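Local coordinates for putative exported protein (Bacteroides fragilis, PDB 4RAA) that is of unknown function but folds as a six-bladed beta-propeller of the YWTD superfamily and is probably exported as a lipoprotein, at residues Lys41-Ile46 and Tyr307-Ser312; His317-Asp322 and Ile354-Arg359. All coordinates share one frame; numbering follows the deposited sequence.

Contact 1 (Lys41-Ile46 and Tyr307-Ser312); sequences KNVGLI and YFSIGS
A chi1 of 63° puts CG of Tyr-307 between its backbone N and carbonyl carbon, and the ring extends from there to Asn-42 and Val-43, while Ser-309 holds OG beside its own backbone N and aims it at Val-43. In this six-bladed propeller the contact lies close to the chain centre and probably joins the inner ends of two adjacent blades; the two segments run in nearly the same direction, 41-46 leading into strand 45-49. The phenol oxygen accepts a nearly straight hydrogen bond from Val-43 N (N to OH 3.2 Å, 163° at the hydrogen). The Asn-42 amide runs almost parallel to the ring, the planes 3° apart, with ND2 3.5 Å from CZ of Tyr-307; ND2 and OH are close, but the angle is too poor for a bond. Val-43 O lies in the plane of the Tyr-307 ring, at its CE2 edge, and accepts from Ser-309 OG at 2.6 Å. Farther along, Ile-310 N gives a weak bond to Gly-44 O, and a single beta bridge pairs Leu-45 with Ile-310. Gly-44 and Leu-45 share Leu-56 as backbone partner, a classic beta bulge. Ile-310 O takes Ile-46 N at 3.0 Å, and Ile-46 CG2 lies 3.5 Å from that same oxygen.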
ATOM      1  N   LYS A  41     -15.992 -17.782 -18.678  1.00 41.03           N
ATOM      2  CA  LYS A  41     -15.904 -19.250 -18.503  1.00 42.38           C
ATOM      3  C   LYS A  41     -16.653 -19.702 -17.251  1.00 41.60           C
ATOM      4  O   LYS A  41     -17.387 -20.678 -17.278  1.00 41.64           O
ATOM      5  CB  LYS A  41     -14.431 -19.709 -18.409  1.00 46.05           C
ATOM      6  CG  LYS A  41     -14.227 -21.157 -17.953  1.00 50.36           C
ATOM      7  CD  LYS A  41     -12.797 -21.634 -18.131  1.00 55.95           C
ATOM      8  CE  LYS A  41     -12.618 -23.009 -17.498  1.00 60.07           C
ATOM      9  NZ  LYS A  41     -11.317 -23.632 -17.864  1.00 61.45           N
ATOM     10  N   ASN A  42     -16.431 -18.988 -16.156  1.00 42.00           N
ATOM     11  CA  ASN A  42     -16.968 -19.312 -14.841  1.00 43.52           C
ATOM     12  C   ASN A  42     -17.526 -18.043 -14.188  1.00 41.18           C
ATOM     13  O   ASN A  42     -16.987 -16.966 -14.413  1.00 44.84           O
ATOM     14  CB  ASN A  42     -15.778 -19.902 -14.063  1.00 47.18           C
ATOM     15  CG  ASN A  42     -16.093 -20.247 -12.623  1.00 49.87           C
ATOM     16  OD1 ASN A  42     -15.993 -19.396 -11.736  1.00 43.34           O
ATOM     17  ND2 ASN A  42     -16.385 -21.525 -12.371  1.00 52.78           N
ATOM     18  N   VAL A  43     -18.624 -18.152 -13.440  1.00 38.35           N
ATOM     19  CA  VAL A  43     -19.161 -17.006 -12.669  1.00 38.13           C
ATOM     20  C   VAL A  43     -18.872 -17.396 -11.226  1.00 38.42           C
ATOM     21  O   VAL A  43     -19.728 -17.959 -10.532  1.00 39.14           O
ATOM     22  CB  VAL A  43     -20.657 -16.691 -12.940  1.00 37.60           C
ATOM     23  CG1 VAL A  43     -21.159 -15.546 -12.059  1.00 36.59           C
ATOM     24  CG2 VAL A  43     -20.855 -16.321 -14.403  1.00 38.89           C
ATOM     25  N   GLY A  44     -17.632 -17.125 -10.810  1.00 38.03           N
ATOM     26  CA  GLY A  44     -17.142 -17.473  -9.478  1.00 37.02           C
ATOM     27  C   GLY A  44     -17.800 -16.727  -8.339  1.00 37.24           C
ATOM     28  O   GLY A  44     -18.242 -17.350  -7.377  1.00 41.44           O
ATOM     29  N   LEU A  45     -17.858 -15.398  -8.455  1.00 36.39           N
ATOM     30  CA  LEU A  45     -18.411 -14.520  -7.419  1.00 36.10           C
ATOM     31  C   LEU A  45     -19.217 -13.398  -8.065  1.00 35.98           C
ATOM     32  O   LEU A  45     -18.860 -12.942  -9.151  1.00 37.64           O
ATOM     33  CB  LEU A  45     -17.245 -13.955  -6.598  1.00 37.55           C
ATOM     34  CG  LEU A  45     -17.447 -12.917  -5.482  1.00 40.44           C
ATOM     35  CD1 LEU A  45     -18.376 -13.399  -4.367  1.00 40.65           C
ATOM     36  CD2 LEU A  45     -16.088 -12.521  -4.907  1.00 41.43           C
ATOM     37  N   ILE A  46     -20.287 -12.957  -7.399  1.00 35.38           N
ATOM     38  CA  ILE A  46     -21.153 -11.881  -7.903  1.00 35.69           C
ATOM     39  C   ILE A  46     -21.640 -10.946  -6.781  1.00 36.05           C
ATOM     40  O   ILE A  46     -22.000 -11.417  -5.715  1.00 34.71           O
ATOM     41  CB  ILE A  46     -22.327 -12.461  -8.730  1.00 37.11           C
ATOM     42  CG1 ILE A  46     -23.068 -11.359  -9.500  1.00 37.88           C
ATOM     43  CG2 ILE A  46     -23.295 -13.263  -7.863  1.00 37.76           C
ATOM     44  CD1 ILE A  46     -24.059 -11.899 -10.510  1.00 38.40           C
ATOM     45  N   TYR A 307     -22.891 -25.751 -10.041  1.00 44.79           N
ATOM     46  CA  TYR A 307     -22.507 -24.997  -8.853  1.00 47.20           C
ATOM     47  C   TYR A 307     -23.309 -23.709  -8.680  1.00 47.40           C
ATOM     48  O   TYR A 307     -23.855 -23.161  -9.644  1.00 47.82           O
ATOM     49  CB  TYR A 307     -21.005 -24.640  -8.911  1.00 46.43           C
ATOM     50  CG  TYR A 307     -20.619 -23.735 -10.073  1.00 46.89           C
ATOM     51  CD1 TYR A 307     -20.461 -24.247 -11.379  1.00 48.05           C
ATOM     52  CD2 TYR A 307     -20.396 -22.366  -9.870  1.00 44.93           C
ATOM     53  CE1 TYR A 307     -20.110 -23.411 -12.440  1.00 47.96           C
ATOM     54  CE2 TYR A 307     -20.040 -21.524 -10.922  1.00 45.29           C
ATOM     55  CZ  TYR A 307     -19.893 -22.040 -12.204  1.00 47.16           C
ATOM     56  OH  TYR A 307     -19.541 -21.189 -13.237  1.00 47.87           O
ATOM     57  N   PHE A 308     -23.358 -23.246  -7.436  1.00 47.63           N
ATOM     58  CA  PHE A 308     -23.963 -21.965  -7.089  1.00 47.85           C
ATOM     59  C   PHE A 308     -22.837 -20.944  -6.973  1.00 49.83           C
ATOM     60  O   PHE A 308     -21.828 -21.209  -6.306  1.00 53.09           O
ATOM     61  CB  PHE A 308     -24.777 -22.039  -5.780  1.00 43.72           C
ATOM     62  CG  PHE A 308     -26.225 -22.364  -5.996  1.00 41.49           C
ATOM     63  CD1 PHE A 308     -26.669 -23.686  -6.033  1.00 42.18           C
ATOM     64  CD2 PHE A 308     -27.152 -21.339  -6.197  1.00 40.09           C
ATOM     65  CE1 PHE A 308     -28.016 -23.979  -6.248  1.00 41.27           C
ATOM     66  CE2 PHE A 308     -28.496 -21.621  -6.407  1.00 40.50           C
ATOM     67  CZ  PHE A 308     -28.930 -22.944  -6.438  1.00 41.29           C
ATOM     68  N   SER A 309     -22.998 -19.798  -7.646  1.00 50.03           N
ATOM     69  CA  SER A 309     -22.051 -18.688  -7.520  1.00 47.85           C
ATOM     70  C   SER A 309     -22.173 -18.162  -6.117  1.00 45.56           C
ATOM     71  O   SER A 309     -23.270 -18.173  -5.538  1.00 47.26           O
ATOM     72  CB  SER A 309     -22.371 -17.525  -8.460  1.00 46.33           C
ATOM     73  OG  SER A 309     -22.260 -17.921  -9.795  1.00 48.66           O
ATOM     74  N   ILE A 310     -21.056 -17.705  -5.570  1.00 42.51           N
ATOM     75  CA  ILE A 310     -21.073 -17.089  -4.250  1.00 43.21           C
ATOM     76  C   ILE A 310     -21.634 -15.666  -4.485  1.00 39.45           C
ATOM     77  O   ILE A 310     -21.419 -15.082  -5.548  1.00 37.74           O
ATOM     78  CB  ILE A 310     -19.706 -17.228  -3.539  1.00 44.63           C
ATOM     79  CG1 ILE A 310     -19.419 -18.736  -3.328  1.00 46.65           C
ATOM     80  CG2 ILE A 310     -19.727 -16.495  -2.198  1.00 42.56           C
ATOM     81  CD1 ILE A 310     -17.977 -19.126  -3.089  1.00 48.37           C
ATOM     82  N   GLY A 311     -22.387 -15.160  -3.507  1.00 39.80           N
ATOM     83  CA  GLY A 311     -23.138 -13.890  -3.589  1.00 37.41           C
ATOM     84  C   GLY A 311     -24.600 -14.064  -4.016  1.00 36.73           C
ATOM     85  O   GLY A 311     -25.006 -15.120  -4.520  1.00 36.97           O
ATOM     86  N   SER A 312     -25.384 -13.012  -3.802  1.00 36.50           N
ATOM     87  CA  SER A 312     -26.804 -12.949  -4.167  1.00 37.25           C
ATOM     88  C   SER A 312     -27.164 -11.569  -4.741  1.00 40.24           C
ATOM     89  O   SER A 312     -26.369 -10.625  -4.652  1.00 41.01           O
ATOM     90  CB  SER A 312     -27.681 -13.308  -2.967  1.00 37.02           C
ATOM     91  OG  SER A 312     -27.295 -12.599  -1.808  1.00 36.60           O
TER

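Contact 2 (His317-Asp322 and Ile354-Arg359); sequences HVAPLD and ILLFVR
Val-318 presents two methyls to the opposing strand: CG2 lies beside the Phe-357 ring, 3.9 Å from CE2, and CG1 meets the methyls of Leu-355. Its chi1 of -179° divides them in this way, with CG1 anti to the backbone N and CG2 beside it. The Val-318 and Phe-357 side chains project alongside each other from the same face, whereas Leu-355 slants across, so that its CD2 fills the corner formed by Val-318 CG1 and Pro-320 CB, 3.9 Å from the latter. Strands 317-321 and 354-359 pair antiparallel at 153°. His-317, Ala-319 and Leu-321 form hydrogen-bonded pairs with Val-358, Leu-356 and Ile-354, two bonds to each pair; Pro-320, which has no N-H to give, falls at a non-hydrogen-bonded pair with Leu-355. On the face of these hydrogen-bonded residues, Ala-319 CB meets Leu-356 at CB (4.2 Å), while the Leu-356 side chain also touches Phe-29, and Leu-321 CD1 reaches obliquely to Leu-356 CB from the next pair. His-317 CB packs on Val-358 CG1 at 4.1 Å; His-317 NE2 is hydrogen-bonded to OD1 of Asp-265, and the imidazole stacks on Phe-267. Beyond the pair, strand 25-31 lines the other edge of 354-359, helix 338-345 packs on Leu-321 and Ile-354 through Leu-340, and Asp-322 caps helix 323-331 through Ser-325 N.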
ATOM      1  N   HIS A 317     -30.470 -16.210  -5.170  1.00 35.22           N
ATOM      2  CA  HIS A 317     -29.249 -17.019  -5.276  1.00 33.44           C
ATOM      3  C   HIS A 317     -28.957 -17.161  -6.764  1.00 33.31           C
ATOM      4  O   HIS A 317     -29.897 -17.304  -7.548  1.00 34.45           O
ATOM      5  CB  HIS A 317     -29.443 -18.386  -4.625  1.00 32.76           C
ATOM      6  CG  HIS A 317     -29.689 -18.307  -3.157  1.00 32.47           C
ATOM      7  ND1 HIS A 317     -28.758 -18.706  -2.226  1.00 31.52           N
ATOM      8  CD2 HIS A 317     -30.738 -17.815  -2.454  1.00 33.36           C
ATOM      9  CE1 HIS A 317     -29.236 -18.490  -1.013  1.00 31.76           C
ATOM     10  NE2 HIS A 317     -30.432 -17.948  -1.122  1.00 32.52           N
ATOM     11  N   VAL A 318     -27.675 -17.117  -7.142  1.00 32.12           N
ATOM     12  CA  VAL A 318     -27.242 -17.149  -8.544  1.00 31.88           C
ATOM     13  C   VAL A 318     -26.592 -18.485  -8.875  1.00 31.98           C
ATOM     14  O   VAL A 318     -25.785 -18.982  -8.097  1.00 32.24           O
ATOM     15  CB  VAL A 318     -26.235 -16.011  -8.854  1.00 31.39           C
ATOM     16  CG1 VAL A 318     -25.804 -16.034 -10.329  1.00 31.74           C
ATOM     17  CG2 VAL A 318     -26.839 -14.657  -8.491  1.00 31.80           C
ATOM     18  N   ALA A 319     -26.926 -19.037 -10.042  1.00 32.83           N
ATOM     19  CA  ALA A 319     -26.337 -20.290 -10.533  1.00 32.87           C
ATOM     20  C   ALA A 319     -26.175 -20.202 -12.053  1.00 33.48           C
ATOM     21  O   ALA A 319     -27.175 -20.189 -12.754  1.00 34.48           O
ATOM     22  CB  ALA A 319     -27.221 -21.466 -10.165  1.00 33.33           C
ATOM     23  N   PRO A 320     -24.926 -20.127 -12.570  1.00 33.33           N
ATOM     24  CA  PRO A 320     -24.747 -20.031 -14.018  1.00 33.63           C
ATOM     25  C   PRO A 320     -24.975 -21.384 -14.678  1.00 34.66           C
ATOM     26  O   PRO A 320     -24.555 -22.412 -14.134  1.00 34.32           O
ATOM     27  CB  PRO A 320     -23.300 -19.574 -14.159  1.00 33.43           C
ATOM     28  CG  PRO A 320     -22.626 -20.186 -12.995  1.00 32.94           C
ATOM     29  CD  PRO A 320     -23.627 -20.171 -11.875  1.00 32.57           C
ATOM     30  N   LEU A 321     -25.645 -21.360 -15.831  1.00 35.90           N
ATOM     31  CA  LEU A 321     -26.010 -22.543 -16.596  1.00 36.70           C
ATOM     32  C   LEU A 321     -25.300 -22.512 -17.956  1.00 36.61           C
ATOM     33  O   LEU A 321     -25.312 -21.478 -18.626  1.00 36.79           O
ATOM     34  CB  LEU A 321     -27.523 -22.551 -16.792  1.00 38.98           C
ATOM     35  CG  LEU A 321     -28.406 -22.424 -15.536  1.00 39.72           C
ATOM     36  CD1 LEU A 321     -29.863 -22.213 -15.927  1.00 41.65           C
ATOM     37  CD2 LEU A 321     -28.297 -23.639 -14.629  1.00 39.31           C
ATOM     38  N   ASP A 322     -24.705 -23.640 -18.356  1.00 36.04           N
ATOM     39  CA  ASP A 322     -23.927 -23.741 -19.596  1.00 36.40           C
ATOM     40  C   ASP A 322     -24.890 -23.878 -20.771  1.00 38.02           C
ATOM     41  O   ASP A 322     -25.662 -24.837 -20.823  1.00 39.01           O
ATOM     42  CB  ASP A 322     -22.978 -24.944 -19.541  1.00 36.50           C
ATOM     43  CG  ASP A 322     -22.073 -25.035 -20.759  1.00 37.59           C
ATOM     44  OD1 ASP A 322     -21.270 -24.100 -20.968  1.00 37.49           O
ATOM     45  OD2 ASP A 322     -22.146 -26.044 -21.493  1.00 38.44           O
ATOM     46  N   ILE A 354     -26.306 -18.501 -18.937  1.00 37.53           N
ATOM     47  CA  ILE A 354     -27.618 -17.949 -18.588  1.00 37.47           C
ATOM     48  C   ILE A 354     -27.688 -18.119 -17.067  1.00 35.77           C
ATOM     49  O   ILE A 354     -27.608 -19.251 -16.563  1.00 35.25           O
ATOM     50  CB  ILE A 354     -28.805 -18.692 -19.250  1.00 38.16           C
ATOM     51  CG1 ILE A 354     -28.720 -18.557 -20.781  1.00 39.09           C
ATOM     52  CG2 ILE A 354     -30.138 -18.157 -18.696  1.00 38.68           C
ATOM     53  CD1 ILE A 354     -29.794 -19.295 -21.557  1.00 40.30           C
ATOM     54  N   LEU A 355     -27.836 -17.007 -16.347  1.00 35.12           N
ATOM     55  CA  LEU A 355     -27.925 -17.045 -14.879  1.00 33.94           C
ATOM     56  C   LEU A 355     -29.329 -17.414 -14.420  1.00 34.39           C
ATOM     57  O   LEU A 355     -30.317 -16.947 -14.982  1.00 35.29           O
ATOM     58  CB  LEU A 355     -27.549 -15.700 -14.245  1.00 33.22           C
ATOM     59  CG  LEU A 355     -26.185 -15.124 -14.604  1.00 32.67           C
ATOM     60  CD1 LEU A 355     -25.968 -13.833 -13.833  1.00 32.30           C
ATOM     61  CD2 LEU A 355     -25.062 -16.121 -14.334  1.00 31.82           C
ATOM     62  N   LEU A 356     -29.377 -18.270 -13.403  1.00 34.01           N
ATOM     63  CA  LEU A 356     -30.593 -18.670 -12.719  1.00 34.64           C
ATOM     64  C   LEU A 356     -30.617 -17.864 -11.428  1.00 34.58           C
ATOM     65  O   LEU A 356     -29.687 -17.959 -10.622  1.00 32.57           O
ATOM     66  CB  LEU A 356     -30.583 -20.170 -12.386  1.00 34.28           C
ATOM     67  CG  LEU A 356     -31.567 -20.708 -11.336  1.00 34.71           C
ATOM     68  CD1 LEU A 356     -33.012 -20.313 -11.611  1.00 36.08           C
ATOM     69  CD2 LEU A 356     -31.435 -22.219 -11.239  1.00 34.91           C
ATOM     70  N   PHE A 357     -31.668 -17.069 -11.261  1.00 36.79           N
ATOM     71  CA  PHE A 357     -31.933 -16.336 -10.030  1.00 37.96           C
ATOM     72  C   PHE A 357     -33.050 -17.121  -9.353  1.00 39.39           C
ATOM     73  O   PHE A 357     -34.123 -17.289  -9.950  1.00 41.16           O
ATOM     74  CB  PHE A 357     -32.341 -14.901 -10.317  1.00 39.47           C
ATOM     75  CG  PHE A 357     -31.212 -14.055 -10.822  1.00 39.64           C
ATOM     76  CD1 PHE A 357     -30.901 -14.033 -12.176  1.00 40.75           C
ATOM     77  CD2 PHE A 357     -30.445 -13.285  -9.948  1.00 38.93           C
ATOM     78  CE1 PHE A 357     -29.850 -13.253 -12.648  1.00 40.94           C
ATOM     79  CE2 PHE A 357     -29.400 -12.502 -10.424  1.00 38.95           C
ATOM     80  CZ  PHE A 357     -29.100 -12.487 -11.771  1.00 39.76           C
ATOM     81  N   VAL A 358     -32.789 -17.611  -8.135  1.00 39.41           N
ATOM     82  CA  VAL A 358     -33.741 -18.441  -7.373  1.00 39.98           C
ATOM     83  C   VAL A 358     -33.727 -18.119  -5.878  1.00 39.50           C
ATOM     84  O   VAL A 358     -32.677 -17.842  -5.313  1.00 39.23           O
ATOM     85  CB  VAL A 358     -33.453 -19.954  -7.607  1.00 40.00           C
ATOM     86  CG1 VAL A 358     -32.029 -20.339  -7.208  1.00 39.01           C
ATOM     87  CG2 VAL A 358     -34.463 -20.842  -6.891  1.00 40.40           C
ATOM     88  N   ARG A 359     -34.901 -18.154  -5.253  1.00 41.07           N
ATOM     89  CA  ARG A 359     -35.049 -17.924  -3.805  1.00 41.34           C
ATOM     90  C   ARG A 359     -36.349 -18.536  -3.297  1.00 42.81           C
ATOM     91  O   ARG A 359     -37.181 -18.977  -4.090  1.00 43.98           O
ATOM     92  CB  ARG A 359     -35.016 -16.426  -3.473  1.00 41.76           C
ATOM     93  CG  ARG A 359     -36.137 -15.603  -4.099  1.00 44.48           C
ATOM     94  CD  ARG A 359     -36.026 -14.113  -3.801  1.00 46.84           C
ATOM     95  NE  ARG A 359     -37.152 -13.364  -4.376  1.00 50.27           N
ATOM     96  CZ  ARG A 359     -37.366 -12.050  -4.258  1.00 53.23           C
ATOM     97  NH1 ARG A 359     -36.525 -11.262  -3.576  1.00 53.36           N
ATOM     98  NH2 ARG A 359     -38.441 -11.508  -4.839  1.00 55.18           N
TER

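In the fold
Contact 1 closes before contact 2 opens, so the two follow in series along the chain, with centres about 9 Å apart. Contact 1 lies nearer the centre of the folded chain, its centre about 6 Å from the chain centre against about 13 Å for contact 2. Contact 2 joins two strands of the four-stranded sheet 25-31, 354-360, 316-321, 312-313; contact 1 links the segment entering that sheet's edge strand to strand 45-49 of another sheet. They meet directly: Ser-309 N probably hydrogen-bonds to Val-318 O at 2.9 Å. Because strands 25-31 and 354-360 are neighbours, this blade combines early and late chain, consistent with closure of the propeller ring.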